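PDB 2OQT: ascorbate-specific PTS system EIIA component from Streptococcus pyogenes serotype M1, which probably serves as the cytoplasmic IIA component of a phosphoenolpyruvate-dependent phosphotransferase system that takes up ascorbate and phosphorylates it during transport. Local coordinates for residues T22-V27 / A47-T52; A82-T87 / S99-L104. All blocks are in the same frame, centred on the assembly; numbering follows the deposited sequence.

Contact 1 (T22-V27 / A47-T52); sequences TWQEAV and AIIAST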
ATOM      1  N   THR A  22       2.843  14.159   7.747  1.00 67.85           N
ATOM      2  CA  THR A  22       1.702  14.501   6.927  1.00 65.30           C
ATOM      3  C   THR A  22       1.307  13.239   6.157  1.00 63.89           C
ATOM      4  O   THR A  22       2.065  12.262   6.127  1.00 63.72           O
ATOM      5  CB  THR A  22       2.025  15.724   6.011  1.00 65.60           C
ATOM      6  OG1 THR A  22       3.014  15.379   5.039  1.00 65.15           O
ATOM      7  CG2 THR A  22       2.563  16.889   6.846  1.00 64.68           C
ATOM      8  N   TRP A  23       0.113  13.234   5.567  1.00 61.38           N
ATOM      9  CA  TRP A  23      -0.293  12.116   4.734  1.00 58.54           C
ATOM     10  C   TRP A  23       0.446  12.160   3.366  1.00 58.07           C
ATOM     11  O   TRP A  23       0.685  11.118   2.725  1.00 56.52           O
ATOM     12  CB  TRP A  23      -1.806  12.096   4.587  1.00 56.46           C
ATOM     13  CG  TRP A  23      -2.295  13.283   3.890  1.00 54.64           C
ATOM     14  CD1 TRP A  23      -2.830  14.412   4.447  1.00 52.05           C
ATOM     15  CD2 TRP A  23      -2.316  13.472   2.478  1.00 52.73           C
ATOM     16  NE1 TRP A  23      -3.199  15.287   3.464  1.00 50.67           N
ATOM     17  CE2 TRP A  23      -2.883  14.746   2.242  1.00 50.25           C
ATOM     18  CE3 TRP A  23      -1.924  12.670   1.373  1.00 54.07           C
ATOM     19  CZ2 TRP A  23      -3.071  15.262   0.946  1.00 51.30           C
ATOM     20  CZ3 TRP A  23      -2.101  13.184   0.077  1.00 53.37           C
ATOM     21  CH2 TRP A  23      -2.667  14.486  -0.115  1.00 53.25           C
ATOM     22  N   GLN A  24       0.817  13.367   2.950  1.00 57.58           N
ATOM     23  CA  GLN A  24       1.778  13.509   1.851  1.00 58.90           C
ATOM     24  C   GLN A  24       3.150  12.814   2.113  1.00 59.13           C
ATOM     25  O   GLN A  24       3.634  12.129   1.234  1.00 58.80           O
ATOM     26  CB  GLN A  24       1.957  14.975   1.482  1.00 57.96           C
ATOM     27  CG  GLN A  24       0.705  15.635   0.916  1.00 56.87           C
ATOM     28  CD  GLN A  24      -0.021  16.539   1.916  1.00 57.27           C
ATOM     29  OE1 GLN A  24      -0.670  17.511   1.509  1.00 57.82           O
ATOM     30  NE2 GLN A  24       0.084  16.237   3.207  1.00 51.05           N
ATOM     31  N   GLU A  25       3.746  12.989   3.311  1.00 60.31           N
ATOM     32  CA  GLU A  25       4.992  12.278   3.736  1.00 61.31           C
ATOM     33  C   GLU A  25       4.816  10.775   3.633  1.00 60.14           C
ATOM     34  O   GLU A  25       5.693  10.060   3.162  1.00 59.93           O
ATOM     35  CB  GLU A  25       5.365  12.599   5.203  1.00 63.01           C
ATOM     36  CG  GLU A  25       6.600  13.493   5.469  1.00 70.12           C
ATOM     37  CD  GLU A  25       6.274  15.001   5.772  1.00 77.27           C
ATOM     38  OE1 GLU A  25       6.416  15.433   6.955  1.00 78.37           O
ATOM     39  OE2 GLU A  25       5.902  15.760   4.829  1.00 80.28           O
ATOM     40  N   ALA A  26       3.651  10.303   4.061  1.00 60.02           N
ATOM     41  CA  ALA A  26       3.379   8.859   4.176  1.00 59.50           C
ATOM     42  C   ALA A  26       3.181   8.207   2.813  1.00 59.24           C
ATOM     43  O   ALA A  26       3.582   7.068   2.559  1.00 58.96           O
ATOM     44  CB  ALA A  26       2.182   8.634   5.030  1.00 59.36           C
ATOM     45  N   VAL A  27       2.559   8.963   1.927  1.00 58.74           N
ATOM     46  CA  VAL A  27       2.381   8.516   0.571  1.00 57.65           C
ATOM     47  C   VAL A  27       3.743   8.444  -0.127  1.00 57.40           C
ATOM     48  O   VAL A  27       4.032   7.453  -0.778  1.00 58.39           O
ATOM     49  CB  VAL A  27       1.326   9.394  -0.133  1.00 56.32           C
ATOM     50  CG1 VAL A  27       1.411   9.302  -1.621  1.00 55.78           C
ATOM     51  CG2 VAL A  27      -0.008   8.962   0.331  1.00 56.52           C
ATOM     52  N   ALA A  47       1.187  11.637  -9.304  1.00 53.04           N
ATOM     53  CA  ALA A  47      -0.140  11.318  -9.737  1.00 51.70           C
ATOM     54  C   ALA A  47      -1.005  10.905  -8.519  1.00 51.16           C
ATOM     55  O   ALA A  47      -2.199  11.121  -8.477  1.00 52.33           O
ATOM     56  CB  ALA A  47      -0.096  10.269 -10.847  1.00 51.31           C
ATOM     57  N   ILE A  48      -0.412  10.395  -7.461  1.00 50.27           N
ATOM     58  CA  ILE A  48      -1.259  10.050  -6.319  1.00 48.57           C
ATOM     59  C   ILE A  48      -1.725  11.326  -5.590  1.00 49.02           C
ATOM     60  O   ILE A  48      -2.892  11.456  -5.196  1.00 48.07           O
ATOM     61  CB  ILE A  48      -0.589   8.972  -5.452  1.00 48.36           C
ATOM     62  CG1 ILE A  48      -0.517   7.665  -6.296  1.00 49.22           C
ATOM     63  CG2 ILE A  48      -1.338   8.768  -4.147  1.00 46.86           C
ATOM     64  CD1 ILE A  48       0.126   6.422  -5.658  1.00 46.46           C
ATOM     65  N   ILE A  49      -0.792  12.275  -5.446  1.00 49.65           N
ATOM     66  CA  ILE A  49      -1.030  13.512  -4.732  1.00 49.27           C
ATOM     67  C   ILE A  49      -2.106  14.294  -5.464  1.00 50.50           C
ATOM     68  O   ILE A  49      -3.010  14.829  -4.832  1.00 51.18           O
ATOM     69  CB  ILE A  49       0.239  14.379  -4.627  1.00 49.23           C
ATOM     70  CG1 ILE A  49       1.359  13.614  -3.867  1.00 49.35           C
ATOM     71  CG2 ILE A  49      -0.111  15.740  -3.938  1.00 45.93           C
ATOM     72  CD1 ILE A  49       1.056  13.279  -2.383  1.00 45.08           C
ATOM     73  N   ALA A  50      -1.978  14.350  -6.783  1.00 50.89           N
ATOM     74  CA  ALA A  50      -2.898  15.021  -7.653  1.00 51.95           C
ATOM     75  C   ALA A  50      -4.292  14.368  -7.583  1.00 53.01           C
ATOM     76  O   ALA A  50      -5.295  15.050  -7.516  1.00 54.64           O
ATOM     77  CB  ALA A  50      -2.337  15.002  -9.112  1.00 51.49           C
ATOM     78  N   SER A  51      -4.388  13.053  -7.613  1.00 53.54           N
ATOM     79  CA  SER A  51      -5.734  12.464  -7.589  1.00 53.98           C
ATOM     80  C   SER A  51      -6.334  12.623  -6.202  1.00 53.87           C
ATOM     81  O   SER A  51      -7.567  12.669  -6.052  1.00 54.04           O
ATOM     82  CB  SER A  51      -5.697  10.965  -7.935  1.00 53.46           C
ATOM     83  OG  SER A  51      -5.205  10.805  -9.227  1.00 53.05           O
ATOM     84  N   THR A  52      -5.478  12.665  -5.188  1.00 52.89           N
ATOM     85  CA  THR A  52      -6.016  12.888  -3.873  1.00 52.99           C
ATOM     86  C   THR A  52      -6.585  14.323  -3.804  1.00 54.49           C
ATOM     87  O   THR A  52      -7.671  14.540  -3.268  1.00 54.94           O
ATOM     88  CB  THR A  52      -4.988  12.638  -2.742  1.00 52.89           C
ATOM     89  OG1 THR A  52      -4.331  11.364  -2.905  1.00 47.93           O
ATOM     90  CG2 THR A  52      -5.697  12.697  -1.374  1.00 50.51           C
TER
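The methyl CD1 of I49 is shared by three residues of the facing helix: it lies 4.0 Å from CZ3 of W23, 4.1 Å from CG1 of V27 and at a similar distance from CG of Q24. It can do so because the isoleucine chain is folded at its second torsion (chi2 -64°), which carries its end toward the first turn of helix 23-36. The interface between the two segments is van der Waals in character, with no hydrogen bond between them. Beside the first group, CG1 of V27 meets CG2 of I48 at 3.8 Å; both branches stand anti to their own backbone N.

The indole also reaches the second helix at T52. With chi1 at 64°, W23 sends its six-membered ring across to this residue, whose CG2 lies 3.7 Å from CH2 in an oblique approach. The amide carbon CD of Q24 rests over one face of the same indole, offset toward its rim, so the ring is bordered from within its own helix as well.

The two threonine hydroxyls bond back to their own segments. T22 is the N-cap of helix 23-36, and its OG1 accepts a fairly straight bond from N of E25 (3.0 Å). In helix 42-55, OG1 of T52 bonds back to O of I48 at 2.7 Å, approaching from the opposite face of that carbonyl to the backbone N of T52. This leaves the threonine methyl for the indole, while Y59 OH also hydrogen-bonds to T52 OG1.

The local axes approach to 10.8 Å at 144°, a roughly antiparallel pairing of consecutive helices. F92, just after strand 89-91, meets the W23 ring and touches V27, so the loop that follows that strand packs against the start of helix 23-36.

Contact 2 (A82-T87 / S99-L104); sequences ALITLT and SVLLTL
I84 and L101 form an antiparallel hydrogen-bonded pair: N of I84 donates to O of L101 at 3.0 Å and 172°, while the return bond from N of L101 to O of I84 is longer, 3.3 Å, and comes from above the carbonyl plane. Further bonds run from N of L86 to O of S99 (2.9 Å) and from N of A82 to O of T103 (3.1 Å). Two CA-H...O contacts supplement these bonds, from CA of L83 to O of L101 and from CA of L102 to O of A82.

Mostly apolar side chains line both sides of this ladder. On the side of I84 and L101, CD1 of L86 meets CD1 of L101 at 3.8 Å, and CG1 of I84 lies against CB of L101. On the side of T85 and V100, those two chains run alongside each other. V100 CG1, anti to its backbone N (chi1 -176°), reaches CD1 of L83 at 3.5 Å, and L83 CD2 touches CD1 of L102.

Helix 23-36 covers I84 and L101 through A30, whereas L102 packs on I120 and L123 of helix 111-124. The strand pair is thus sandwiched between helices in an alpha/beta arrangement: its backbone bonds are shared between this ladder and flanking chain, L83 and T85 bonding to S13, R15 and L18, and S99 to G64, while largely aliphatic surfaces join the sheet to the helical layers.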
ATOM      1  N   ALA A  82       3.548  -2.501  -2.850  1.00 49.29           N
ATOM      2  CA  ALA A  82       4.470  -2.143  -1.805  1.00 50.09           C
ATOM      3  C   ALA A  82       3.702  -2.220  -0.481  1.00 50.76           C
ATOM      4  O   ALA A  82       2.470  -2.277  -0.496  1.00 50.90           O
ATOM      5  CB  ALA A  82       5.078  -0.758  -2.068  1.00 49.83           C
ATOM      6  N   LEU A  83       4.414  -2.283   0.652  1.00 52.44           N
ATOM      7  CA  LEU A  83       3.778  -2.347   1.994  1.00 53.38           C
ATOM      8  C   LEU A  83       4.629  -1.704   3.055  1.00 54.30           C
ATOM      9  O   LEU A  83       5.738  -2.173   3.375  1.00 54.94           O
ATOM     10  CB  LEU A  83       3.412  -3.771   2.404  1.00 53.48           C
ATOM     11  CG  LEU A  83       2.828  -4.147   3.780  1.00 54.67           C
ATOM     12  CD1 LEU A  83       2.188  -3.031   4.485  1.00 58.34           C
ATOM     13  CD2 LEU A  83       1.780  -5.257   3.624  1.00 57.74           C
ATOM     14  N   ILE A  84       4.100  -0.631   3.618  1.00 54.95           N
ATOM     15  CA  ILE A  84       4.816   0.094   4.646  1.00 56.17           C
ATOM     16  C   ILE A  84       3.980   0.224   5.927  1.00 57.29           C
ATOM     17  O   ILE A  84       2.762   0.032   5.938  1.00 57.64           O
ATOM     18  CB  ILE A  84       5.445   1.444   4.143  1.00 55.42           C
ATOM     19  CG1 ILE A  84       4.391   2.557   4.045  1.00 55.36           C
ATOM     20  CG2 ILE A  84       6.159   1.239   2.822  1.00 54.71           C
ATOM     21  CD1 ILE A  84       4.904   3.956   4.396  1.00 53.57           C
ATOM     22  N   THR A  85       4.673   0.521   7.008  1.00 59.15           N
ATOM     23  CA  THR A  85       4.134   0.394   8.345  1.00 61.41           C
ATOM     24  C   THR A  85       4.650   1.628   9.023  1.00 62.72           C
ATOM     25  O   THR A  85       5.808   1.985   8.855  1.00 63.37           O
ATOM     26  CB  THR A  85       4.604  -0.984   8.975  1.00 61.88           C
ATOM     27  OG1 THR A  85       3.489  -1.898   9.042  1.00 61.59           O
ATOM     28  CG2 THR A  85       5.295  -0.835  10.344  1.00 61.27           C
ATOM     29  N   LEU A  86       3.758   2.332   9.700  1.00 64.55           N
ATOM     30  CA  LEU A  86       4.089   3.567  10.359  1.00 65.99           C
ATOM     31  C   LEU A  86       4.102   3.343  11.840  1.00 67.84           C
ATOM     32  O   LEU A  86       3.240   2.655  12.385  1.00 68.25           O
ATOM     33  CB  LEU A  86       3.069   4.654  10.048  1.00 65.07           C
ATOM     34  CG  LEU A  86       3.120   5.212   8.627  1.00 65.05           C
ATOM     35  CD1 LEU A  86       1.998   6.257   8.382  1.00 63.40           C
ATOM     36  CD2 LEU A  86       4.501   5.770   8.262  1.00 61.15           C
ATOM     37  N   THR A  87       5.122   3.920  12.454  1.00 69.23           N
ATOM     38  CA  THR A  87       5.235   4.149  13.876  1.00 70.83           C
ATOM     39  C   THR A  87       3.984   4.799  14.492  1.00 71.96           C
ATOM     40  O   THR A  87       3.352   4.245  15.427  1.00 71.96           O
ATOM     41  CB  THR A  87       6.456   5.074  14.076  1.00 71.26           C
ATOM     42  OG1 THR A  87       7.625   4.267  14.294  1.00 70.78           O
ATOM     43  CG2 THR A  87       6.237   6.083  15.203  1.00 71.47           C
ATOM     44  N   SER A  99      -2.155   3.785   9.534  1.00 60.01           N
ATOM     45  CA  SER A  99      -0.896   3.300  10.058  1.00 59.55           C
ATOM     46  C   SER A  99      -0.258   2.365   9.087  1.00 59.10           C
ATOM     47  O   SER A  99       0.959   2.138   9.151  1.00 58.50           O
ATOM     48  CB  SER A  99      -1.066   2.637  11.445  1.00 60.10           C
ATOM     49  OG  SER A  99      -1.267   3.642  12.445  1.00 60.98           O
ATOM     50  N   VAL A 100      -1.071   1.830   8.177  1.00 57.82           N
ATOM     51  CA  VAL A 100      -0.550   0.934   7.154  1.00 57.34           C
ATOM     52  C   VAL A 100      -0.955   1.314   5.727  1.00 56.79           C
ATOM     53  O   VAL A 100      -2.126   1.351   5.377  1.00 57.16           O
ATOM     54  CB  VAL A 100      -0.920  -0.534   7.471  1.00 57.95           C
ATOM     55  CG1 VAL A 100      -0.298  -1.502   6.441  1.00 57.20           C
ATOM     56  CG2 VAL A 100      -0.484  -0.886   8.916  1.00 55.94           C
ATOM     57  N   LEU A 101       0.049   1.561   4.899  1.00 56.33           N
ATOM     58  CA  LEU A 101      -0.144   1.863   3.466  1.00 54.57           C
ATOM     59  C   LEU A 101       0.327   0.725   2.565  1.00 54.18           C
ATOM     60  O   LEU A 101       1.536   0.375   2.523  1.00 52.81           O
ATOM     61  CB  LEU A 101       0.570   3.161   3.097  1.00 54.45           C
ATOM     62  CG  LEU A 101       0.028   4.376   3.886  1.00 53.55           C
ATOM     63  CD1 LEU A 101       0.776   4.577   5.218  1.00 52.61           C
ATOM     64  CD2 LEU A 101       0.035   5.647   3.030  1.00 50.94           C
ATOM     65  N   LEU A 102      -0.661   0.144   1.879  1.00 53.01           N
ATOM     66  CA  LEU A 102      -0.447  -0.784   0.780  1.00 52.82           C
ATOM     67  C   LEU A 102      -0.651  -0.144  -0.604  1.00 52.32           C
ATOM     68  O   LEU A 102      -1.711  -0.240  -1.210  1.00 52.63           O
ATOM     69  CB  LEU A 102      -1.373  -1.987   0.921  1.00 52.88           C
ATOM     70  CG  LEU A 102      -0.674  -3.300   0.595  1.00 53.25           C
ATOM     71  CD1 LEU A 102      -1.266  -4.417   1.432  1.00 53.33           C
ATOM     72  CD2 LEU A 102      -0.753  -3.610  -0.867  1.00 53.94           C
ATOM     73  N   THR A 103       0.386   0.511  -1.087  1.00 51.86           N
ATOM     74  CA  THR A 103       0.500   0.934  -2.469  1.00 50.52           C
ATOM     75  C   THR A 103       0.291  -0.123  -3.524  1.00 50.00           C
ATOM     76  O   THR A 103       0.836  -1.225  -3.465  1.00 49.66           O
ATOM     77  CB  THR A 103       1.860   1.524  -2.652  1.00 50.17           C
ATOM     78  OG1 THR A 103       2.003   2.429  -1.569  1.00 51.42           O
ATOM     79  CG2 THR A 103       1.981   2.265  -3.985  1.00 47.12           C
ATOM     80  N   LEU A 104      -0.445   0.282  -4.533  1.00 48.66           N
ATOM     81  CA  LEU A 104      -0.805  -0.583  -5.619  1.00 50.00           C
ATOM     82  C   LEU A 104      -0.448   0.101  -6.913  1.00 49.60           C
ATOM     83  O   LEU A 104      -0.822   1.240  -7.096  1.00 50.54           O
ATOM     84  CB  LEU A 104      -2.317  -0.743  -5.563  1.00 50.57           C
ATOM     85  CG  LEU A 104      -3.088  -1.465  -6.644  1.00 52.10           C
ATOM     86  CD1 LEU A 104      -4.541  -1.224  -6.303  1.00 53.01           C
ATOM     87  CD2 LEU A 104      -2.838  -0.904  -7.953  1.00 52.75           C
TER

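Overall arrangement
The two contacts illustrate successive layers of an alpha/beta fold, with helix 23-36 serving both. Contact 1 joins its first turns to helix 42-55 about 12 Å from the centre of the chain; contact 2 lies nearer the middle, about 5 Å from it, and the two contact centres are 13 Å apart. They nevertheless touch: O of A26 is 3.8 Å from CD1 of I84, and CB of A26 is 4.1 Å from CD1 of L86. V27 works in both directions, with CG1 facing helix 42-55 and CG2 lying 4.3 Å from CD2 of L101. Helix 23-36 therefore sits between the sheet and helix 42-55.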